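Local coordinates for protein-glutamine gamma-glutamyltransferase 2 (Pagrus major, PDB 1G0D) that catalyses the calcium-dependent cross-linking of peptide-bound glutamine to primary amines such as the side chain of peptide-bound lysine, forming isopeptide bonds and releasing ammonia, at residues His131-Pro136 against Ile187-Leu192; Val213-Thr218 against Leu286-Arg291. One frame throughout, in Å; residues are numbered along the deposited sequence.

Contact 1 (His131-Pro136 against Ile187-Leu192)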
ATOM      1  N   HIS A 131      -3.402  25.629  -2.807  1.00 18.66           N
ATOM      2  CA  HIS A 131      -3.710  24.280  -3.231  1.00 17.17           C
ATOM      3  C   HIS A 131      -4.988  23.798  -2.588  1.00 17.03           C
ATOM      4  O   HIS A 131      -5.296  24.153  -1.464  1.00 17.94           O
ATOM      5  CB  HIS A 131      -2.586  23.358  -2.838  1.00 19.36           C
ATOM      6  CG  HIS A 131      -1.380  23.480  -3.704  1.00 20.06           C
ATOM      7  ND1 HIS A 131      -0.335  24.324  -3.403  1.00 21.95           N
ATOM      8  CD2 HIS A 131      -1.026  22.829  -4.833  1.00 17.51           C
ATOM      9  CE1 HIS A 131       0.613  24.186  -4.310  1.00 19.24           C
ATOM     10  NE2 HIS A 131       0.218  23.284  -5.190  1.00 19.26           N
ATOM     11  N   MET A 132      -5.730  22.977  -3.303  1.00 15.80           N
ATOM     12  CA  MET A 132      -6.985  22.466  -2.790  1.00 17.13           C
ATOM     13  C   MET A 132      -6.989  20.934  -2.776  1.00 17.80           C
ATOM     14  O   MET A 132      -6.725  20.299  -3.798  1.00 21.62           O
ATOM     15  CB  MET A 132      -8.124  22.980  -3.656  1.00 16.73           C
ATOM     16  CG  MET A 132      -9.467  22.421  -3.269  1.00 16.74           C
ATOM     17  SD  MET A 132     -10.274  23.436  -2.014  1.00 19.60           S
ATOM     18  CE  MET A 132     -10.700  24.887  -2.958  1.00 11.21           C
ATOM     19  N   LEU A 133      -7.299  20.361  -1.617  1.00 16.43           N
ATOM     20  CA  LEU A 133      -7.351  18.911  -1.399  1.00 14.05           C
ATOM     21  C   LEU A 133      -8.796  18.417  -1.117  1.00 14.77           C
ATOM     22  O   LEU A 133      -9.725  19.202  -0.998  1.00 13.73           O
ATOM     23  CB  LEU A 133      -6.472  18.544  -0.195  1.00 13.19           C
ATOM     24  CG  LEU A 133      -4.946  18.685  -0.178  1.00 16.07           C
ATOM     25  CD1 LEU A 133      -4.387  19.206  -1.475  1.00  8.42           C
ATOM     26  CD2 LEU A 133      -4.605  19.562   0.942  1.00 13.29           C
ATOM     27  N   PHE A 134      -8.965  17.104  -0.998  1.00 14.62           N
ATOM     28  CA  PHE A 134     -10.260  16.502  -0.717  1.00 10.35           C
ATOM     29  C   PHE A 134     -10.552  16.787   0.768  1.00 12.87           C
ATOM     30  O   PHE A 134      -9.634  16.946   1.562  1.00 14.10           O
ATOM     31  CB  PHE A 134     -10.181  14.985  -0.975  1.00  6.93           C
ATOM     32  CG  PHE A 134     -10.289  14.611  -2.431  1.00  5.22           C
ATOM     33  CD1 PHE A 134      -9.167  14.199  -3.149  1.00  9.42           C
ATOM     34  CD2 PHE A 134     -11.497  14.721  -3.103  1.00  4.57           C
ATOM     35  CE1 PHE A 134      -9.253  13.918  -4.520  1.00  5.82           C
ATOM     36  CE2 PHE A 134     -11.594  14.442  -4.477  1.00  6.50           C
ATOM     37  CZ  PHE A 134     -10.480  14.045  -5.182  1.00  2.90           C
ATOM     38  N   ASN A 135     -11.826  16.832   1.151  1.00 13.75           N
ATOM     39  CA  ASN A 135     -12.211  17.133   2.528  1.00  8.22           C
ATOM     40  C   ASN A 135     -13.127  16.091   3.138  1.00 12.54           C
ATOM     41  O   ASN A 135     -14.346  16.245   3.092  1.00 14.05           O
ATOM     42  CB  ASN A 135     -12.945  18.461   2.561  1.00  4.80           C
ATOM     43  CG  ASN A 135     -12.844  19.128   3.888  1.00 10.53           C
ATOM     44  OD1 ASN A 135     -12.431  18.506   4.863  1.00 16.33           O
ATOM     45  ND2 ASN A 135     -13.209  20.400   3.956  1.00  8.56           N
ATOM     46  N   PRO A 136     -12.565  15.004   3.704  1.00 11.67           N
ATOM     47  CA  PRO A 136     -13.407  13.971   4.314  1.00 14.19           C
ATOM     48  C   PRO A 136     -14.054  14.392   5.625  1.00 16.06           C
ATOM     49  O   PRO A 136     -14.785  13.610   6.215  1.00 19.08           O
ATOM     50  CB  PRO A 136     -12.463  12.780   4.514  1.00 12.05           C
ATOM     51  CG  PRO A 136     -11.115  13.295   4.381  1.00 10.74           C
ATOM     52  CD  PRO A 136     -11.142  14.656   3.739  1.00 12.25           C
ATOM     53  N   ILE A 187       4.474  16.861  -5.509  1.00 15.38           N
ATOM     54  CA  ILE A 187       4.753  15.717  -6.376  1.00 14.36           C
ATOM     55  C   ILE A 187       3.465  14.924  -6.631  1.00 17.67           C
ATOM     56  O   ILE A 187       3.296  14.308  -7.685  1.00 24.03           O
ATOM     57  CB  ILE A 187       5.756  14.733  -5.754  1.00  9.41           C
ATOM     58  CG1 ILE A 187       7.120  15.392  -5.537  1.00 11.00           C
ATOM     59  CG2 ILE A 187       5.941  13.583  -6.684  1.00  9.31           C
ATOM     60  CD1 ILE A 187       7.996  14.713  -4.506  1.00  2.00           C
ATOM     61  N   CYS A 188       2.559  14.910  -5.658  1.00 18.39           N
ATOM     62  CA  CYS A 188       1.317  14.193  -5.840  1.00 14.13           C
ATOM     63  C   CYS A 188       0.578  14.806  -7.019  1.00 13.91           C
ATOM     64  O   CYS A 188       0.137  14.058  -7.872  1.00 21.91           O
ATOM     65  CB  CYS A 188       0.481  14.237  -4.571  1.00 12.24           C
ATOM     66  SG  CYS A 188       1.094  13.136  -3.302  1.00 13.90           S
ATOM     67  N   PHE A 189       0.459  16.141  -7.087  1.00 14.17           N
ATOM     68  CA  PHE A 189      -0.203  16.826  -8.225  1.00 12.57           C
ATOM     69  C   PHE A 189       0.599  16.668  -9.512  1.00 13.96           C
ATOM     70  O   PHE A 189       0.057  16.816 -10.594  1.00 14.92           O
ATOM     71  CB  PHE A 189      -0.401  18.330  -7.964  1.00 11.99           C
ATOM     72  CG  PHE A 189      -1.551  18.640  -7.033  1.00 11.71           C
ATOM     73  CD1 PHE A 189      -1.313  19.151  -5.758  1.00 11.20           C
ATOM     74  CD2 PHE A 189      -2.855  18.312  -7.385  1.00 11.02           C
ATOM     75  CE1 PHE A 189      -2.357  19.317  -4.842  1.00 15.00           C
ATOM     76  CE2 PHE A 189      -3.906  18.476  -6.477  1.00 13.78           C
ATOM     77  CZ  PHE A 189      -3.659  18.975  -5.201  1.00  8.84           C
ATOM     78  N   GLU A 190       1.889  16.360  -9.388  1.00 15.71           N
ATOM     79  CA  GLU A 190       2.764  16.138 -10.543  1.00 14.24           C
ATOM     80  C   GLU A 190       2.449  14.772 -11.173  1.00 16.95           C
ATOM     81  O   GLU A 190       2.531  14.569 -12.387  1.00 15.70           O
ATOM     82  CB  GLU A 190       4.216  16.157 -10.082  1.00 14.81           C
ATOM     83  CG  GLU A 190       5.174  16.470 -11.196  1.00 18.32           C
ATOM     84  CD  GLU A 190       6.634  16.334 -10.811  1.00 22.33           C
ATOM     85  OE1 GLU A 190       7.455  16.507 -11.727  1.00 25.57           O
ATOM     86  OE2 GLU A 190       6.975  16.054  -9.634  1.00 22.82           O
ATOM     87  N   VAL A 191       2.118  13.809 -10.327  1.00 17.75           N
ATOM     88  CA  VAL A 191       1.755  12.488 -10.804  1.00 15.45           C
ATOM     89  C   VAL A 191       0.448  12.646 -11.593  1.00 18.93           C
ATOM     90  O   VAL A 191       0.236  11.992 -12.604  1.00 20.22           O
ATOM     91  CB  VAL A 191       1.504  11.516  -9.615  1.00 13.35           C
ATOM     92  CG1 VAL A 191       0.996  10.177 -10.129  1.00 13.20           C
ATOM     93  CG2 VAL A 191       2.791  11.317  -8.820  1.00  9.70           C
ATOM     94  N   LEU A 192      -0.427  13.539 -11.144  1.00 19.76           N
ATOM     95  CA  LEU A 192      -1.699  13.722 -11.827  1.00 16.96           C
ATOM     96  C   LEU A 192      -1.443  14.465 -13.135  1.00 21.24           C
ATOM     97  O   LEU A 192      -2.144  14.258 -14.135  1.00 23.77           O
ATOM     98  CB  LEU A 192      -2.666  14.523 -10.932  1.00 19.51           C
ATOM     99  CG  LEU A 192      -3.507  13.840  -9.815  1.00 20.04           C
ATOM    100  CD1 LEU A 192      -4.318  14.873  -9.026  1.00 11.57           C
ATOM    101  CD2 LEU A 192      -4.447  12.797 -10.435  1.00 15.66           C
TER

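Contact 2 (Val213-Thr218 against Leu286-Arg291). With SO4 (sulfate ion), chain B.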
ATOM      1  N   VAL A 213     -13.373   9.208  -7.548  1.00 14.95           N
ATOM      2  CA  VAL A 213     -13.322   7.944  -8.320  1.00 11.70           C
ATOM      3  C   VAL A 213     -12.288   8.060  -9.435  1.00 14.08           C
ATOM      4  O   VAL A 213     -11.447   7.190  -9.620  1.00 16.74           O
ATOM      5  CB  VAL A 213     -14.705   7.564  -8.979  1.00 10.27           C
ATOM      6  CG1 VAL A 213     -14.511   6.452 -10.024  1.00  8.53           C
ATOM      7  CG2 VAL A 213     -15.708   7.069  -7.920  1.00  6.63           C
ATOM      8  N   TYR A 214     -12.355   9.161 -10.166  1.00 15.52           N
ATOM      9  CA  TYR A 214     -11.449   9.448 -11.258  1.00 12.87           C
ATOM     10  C   TYR A 214     -10.009   9.601 -10.764  1.00 15.14           C
ATOM     11  O   TYR A 214      -9.100   8.958 -11.271  1.00 22.97           O
ATOM     12  CB  TYR A 214     -11.909  10.730 -11.925  1.00 11.26           C
ATOM     13  CG  TYR A 214     -10.961  11.265 -12.955  1.00 14.47           C
ATOM     14  CD1 TYR A 214     -11.093  10.903 -14.288  1.00 10.48           C
ATOM     15  CD2 TYR A 214      -9.919  12.126 -12.599  1.00 15.27           C
ATOM     16  CE1 TYR A 214     -10.213  11.377 -15.231  1.00 12.19           C
ATOM     17  CE2 TYR A 214      -9.027  12.609 -13.541  1.00 14.30           C
ATOM     18  CZ  TYR A 214      -9.176  12.227 -14.851  1.00 15.84           C
ATOM     19  OH  TYR A 214      -8.259  12.646 -15.781  1.00 20.78           O
ATOM     20  N   VAL A 215      -9.792  10.451  -9.776  1.00 13.27           N
ATOM     21  CA  VAL A 215      -8.467  10.669  -9.235  1.00 10.68           C
ATOM     22  C   VAL A 215      -7.874   9.398  -8.586  1.00 13.96           C
ATOM     23  O   VAL A 215      -6.660   9.173  -8.620  1.00 18.40           O
ATOM     24  CB  VAL A 215      -8.550  11.816  -8.204  1.00 11.21           C
ATOM     25  CG1 VAL A 215      -7.267  11.947  -7.424  1.00 10.65           C
ATOM     26  CG2 VAL A 215      -8.870  13.102  -8.920  1.00 11.12           C
ATOM     27  N   GLY A 216      -8.727   8.575  -7.983  1.00 13.97           N
ATOM     28  CA  GLY A 216      -8.254   7.361  -7.347  1.00  9.23           C
ATOM     29  C   GLY A 216      -7.833   6.360  -8.416  1.00 14.31           C
ATOM     30  O   GLY A 216      -6.821   5.667  -8.284  1.00 13.98           O
ATOM     31  N   ARG A 217      -8.622   6.275  -9.484  1.00 15.40           N
ATOM     32  CA  ARG A 217      -8.312   5.385 -10.596  1.00 18.57           C
ATOM     33  C   ARG A 217      -7.039   5.885 -11.334  1.00 20.58           C
ATOM     34  O   ARG A 217      -6.240   5.091 -11.823  1.00 21.39           O
ATOM     35  CB  ARG A 217      -9.526   5.286 -11.546  1.00 16.73           C
ATOM     36  CG  ARG A 217      -9.207   4.792 -12.954  1.00 17.82           C
ATOM     37  CD  ARG A 217     -10.333   3.937 -13.578  1.00 15.66           C
ATOM     38  NE  ARG A 217     -10.092   2.533 -13.275  1.00 20.56           N
ATOM     39  CZ  ARG A 217     -10.114   1.516 -14.139  1.00 15.34           C
ATOM     40  NH1 ARG A 217      -9.872   0.301 -13.697  1.00 19.87           N
ATOM     41  NH2 ARG A 217     -10.390   1.682 -15.409  1.00 13.40           N
ATOM     42  N   THR A 218      -6.848   7.202 -11.401  1.00 20.85           N
ATOM     43  CA  THR A 218      -5.671   7.762 -12.054  1.00 18.11           C
ATOM     44  C   THR A 218      -4.401   7.511 -11.244  1.00 16.96           C
ATOM     45  O   THR A 218      -3.400   7.117 -11.792  1.00 21.46           O
ATOM     46  CB  THR A 218      -5.831   9.237 -12.241  1.00 17.09           C
ATOM     47  OG1 THR A 218      -6.984   9.468 -13.049  1.00 22.38           O
ATOM     48  CG2 THR A 218      -4.615   9.822 -12.899  1.00 17.51           C
ATOM     49  N   LEU A 286      -3.607  13.670  -0.817  1.00 14.38           N
ATOM     50  CA  LEU A 286      -4.614  14.455  -1.516  1.00  9.12           C
ATOM     51  C   LEU A 286      -5.892  14.545  -0.706  1.00  9.46           C
ATOM     52  O   LEU A 286      -6.779  15.333  -1.025  1.00 10.82           O
ATOM     53  CB  LEU A 286      -4.906  13.863  -2.899  1.00  4.23           C
ATOM     54  CG  LEU A 286      -3.697  13.888  -3.839  1.00 10.08           C
ATOM     55  CD1 LEU A 286      -4.110  13.523  -5.261  1.00  7.84           C
ATOM     56  CD2 LEU A 286      -3.065  15.254  -3.851  1.00  7.26           C
ATOM     57  N   GLY A 287      -6.015  13.721   0.327  1.00  9.94           N
ATOM     58  CA  GLY A 287      -7.211  13.806   1.144  1.00  8.79           C
ATOM     59  C   GLY A 287      -8.207  12.669   1.062  1.00 12.57           C
ATOM     60  O   GLY A 287      -9.289  12.731   1.666  1.00 16.31           O
ATOM     61  N   ILE A 288      -7.886  11.613   0.337  1.00 10.38           N
ATOM     62  CA  ILE A 288      -8.846  10.522   0.255  1.00  8.70           C
ATOM     63  C   ILE A 288      -8.477   9.489   1.300  1.00  9.18           C
ATOM     64  O   ILE A 288      -7.365   8.989   1.293  1.00 13.19           O
ATOM     65  CB  ILE A 288      -8.843   9.876  -1.163  1.00  5.70           C
ATOM     66  CG1 ILE A 288      -9.127  10.950  -2.229  1.00  4.81           C
ATOM     67  CG2 ILE A 288      -9.891   8.804  -1.254  1.00  2.00           C
ATOM     68  CD1 ILE A 288      -9.214  10.421  -3.673  1.00  4.99           C
ATOM     69  N   PRO A 289      -9.389   9.183   2.234  1.00  9.52           N
ATOM     70  CA  PRO A 289      -9.116   8.189   3.282  1.00 11.27           C
ATOM     71  C   PRO A 289      -8.626   6.850   2.676  1.00 15.02           C
ATOM     72  O   PRO A 289      -9.315   6.245   1.836  1.00 17.94           O
ATOM     73  CB  PRO A 289     -10.454   8.060   3.998  1.00  7.82           C
ATOM     74  CG  PRO A 289     -11.143   9.290   3.708  1.00  8.01           C
ATOM     75  CD  PRO A 289     -10.726   9.761   2.375  1.00  9.58           C
ATOM     76  N   THR A 290      -7.452   6.375   3.106  1.00 14.00           N
ATOM     77  CA  THR A 290      -6.858   5.148   2.527  1.00 10.24           C
ATOM     78  C   THR A 290      -6.102   4.226   3.513  1.00  8.72           C
ATOM     79  O   THR A 290      -5.455   4.681   4.465  1.00 12.98           O
ATOM     80  CB  THR A 290      -5.888   5.590   1.355  1.00 10.12           C
ATOM     81  OG1 THR A 290      -6.625   6.361   0.397  1.00  7.82           O
ATOM     82  CG2 THR A 290      -5.230   4.414   0.656  1.00 10.46           C
ATOM     83  N   ARG A 291      -6.189   2.925   3.307  1.00  5.50           N
ATOM     84  CA  ARG A 291      -5.431   2.005   4.157  1.00  7.15           C
ATOM     85  C   ARG A 291      -4.946   0.799   3.369  1.00 11.88           C
ATOM     86  O   ARG A 291      -5.702   0.192   2.603  1.00 11.46           O
ATOM     87  CB  ARG A 291      -6.261   1.495   5.313  1.00  9.50           C
ATOM     88  CG  ARG A 291      -7.635   1.039   4.922  1.00  8.00           C
ATOM     89  CD  ARG A 291      -8.340   0.454   6.108  1.00 11.58           C
ATOM     90  NE  ARG A 291      -9.608  -0.123   5.714  1.00 14.12           N
ATOM     91  CZ  ARG A 291     -10.538  -0.531   6.561  1.00 14.25           C
ATOM     92  NH1 ARG A 291     -10.342  -0.425   7.872  1.00 12.93           N
ATOM     93  NH2 ARG A 291     -11.659  -1.059   6.089  1.00 18.77           N
TER
HETATM   94  S   SO4 B 696     -14.197  -0.335   8.835  1.00 45.50           S
HETATM   95  O1  SO4 B 696     -14.740  -0.917   7.703  1.00 41.06           O
HETATM   96  O2  SO4 B 696     -14.071   1.052   8.593  1.00 37.14           O
HETATM   97  O3  SO4 B 696     -15.225  -0.482   9.763  1.00 41.68           O
HETATM   98  O4  SO4 B 696     -13.032  -1.065   9.254  1.00 34.50           O

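Contact 1 (His131-Pro136 against Ile187-Leu192)
The last residues of strand 121-133, from the beta-sandwich domain at the N-terminal end of this transglutaminase, meet helix 184-193 of the papain-like catalytic core through His-131, Met-132, Leu-133 and one aromatic side chain, Phe-189. Strand 131-133 and helix 187-192 run at 79° to each other with axes 11.5 Å apart at closest approach, and the Phe-189 side chain reaches from the helix to the strand. CG of Phe-189 is turned away from its own carbonyl carbon and lies beside the backbone N (chi1 -77°), which sends the ring off the helix toward the strand. The rings of His-131 and Phe-189 are nearly parallel, with planes at 23°, but their centroids are 5.6 Å apart, evidence of rings slid past one another with hardly any overlap. Their closest touch is CD2 of His-131, 3.8 Å from both CD1 and CE1 of Phe-189. The side chains of Leu-133 and Phe-189 cross at about a right angle, and the CD1 methyl of Leu-133 sits at the phenyl edge, near its plane, 3.8 Å from CZ of Phe-189. No hydrogen bond joins the segments. His-131 also stacks with His-107 on the adjacent strand, and Leu-286 of helix 272-286 touches Phe-189, placing the ring in a buried interface between domains. At the ring's far end, CZ of Phe-189 lies 3.6 Å from the backbone carbonyl O of Met-132.

Contact 2 (Val213-Thr218 against Leu286-Arg291)
Val-215 on helix 212-223 faces Leu-286 and Ile-288, which lie where helix 272-286 turns into strand 290-298 of the catalytic core. One methyl does the touching: CG1 of Val-215 is 4.1 Å from CD1 of Leu-286 and 4.5 Å from CD1 of Ile-288, a purely apolar contact at ordinary van der Waals distance. With chi1 at 170°, CG1 of Val-215 is trans to the backbone N and reaches both methyls, while CG2 lies in the plane of the Tyr-214 ring, at its edge. Outside this shell, Gly-287 ends the helix in a Schellman motif; its positive phi (110°) turns the chain and sets Leu-286 and Ile-288 on the same partner. On the opposing helix, the hydroxyl of Thr-218 donates to Tyr-214 O from above the carbonyl plane (OG1 to O 2.8 Å), and Thr-218 N uses the same oxygen. After the turn, Thr-290 OG1 bonds back to Ile-288 O at 2.9 Å. Farther along, Arg-291 holds a sulfate, probably from the crystallisation liquor: NH1 donates to its O4 at 3.1 Å, with O4 at the edge of the guanidinium plane, and NH2 adds weak bonds to O4 and O1. Glu-336 forms a salt bridge with Arg-291, Trp-351 gives it a cation-pi partner, and NE1 of Trp-351 is also hydrogen-bonded to the sulfate. With an alanine in place of Arg-291, Glu-336 would probably lose this charge partner, Trp-351 its cation and the sulfate its guanidinium donors. The chemistry thus divides: burial of aliphatic groups joins the two segments, whereas the polar bonds lie within each segment or reach outward from Arg-291.

Both contacts are buried, their centres about 9 Å apart, and neither lies at an annotated site. Contact 1 joins the end of an N-terminal-domain strand to a helix of the core; contact 2 joins elements within the core. They share no segment but meet at the end of helix 272-286: the backbone N of Phe-134 lies 2.8 Å from Leu-286 O, a probable hydrogen bond, and CD1 of Phe-134 packs on CG1 of Ile-288 at 3.4 Å. Contact 1 centres on the Phe-189 ring, met by an imidazole, a methyl and a carbonyl O; contact 2 rests on aliphatic methyls, with charged pairs at its margins, Arg-217 with Asp-386 and Arg-291 with Glu-336.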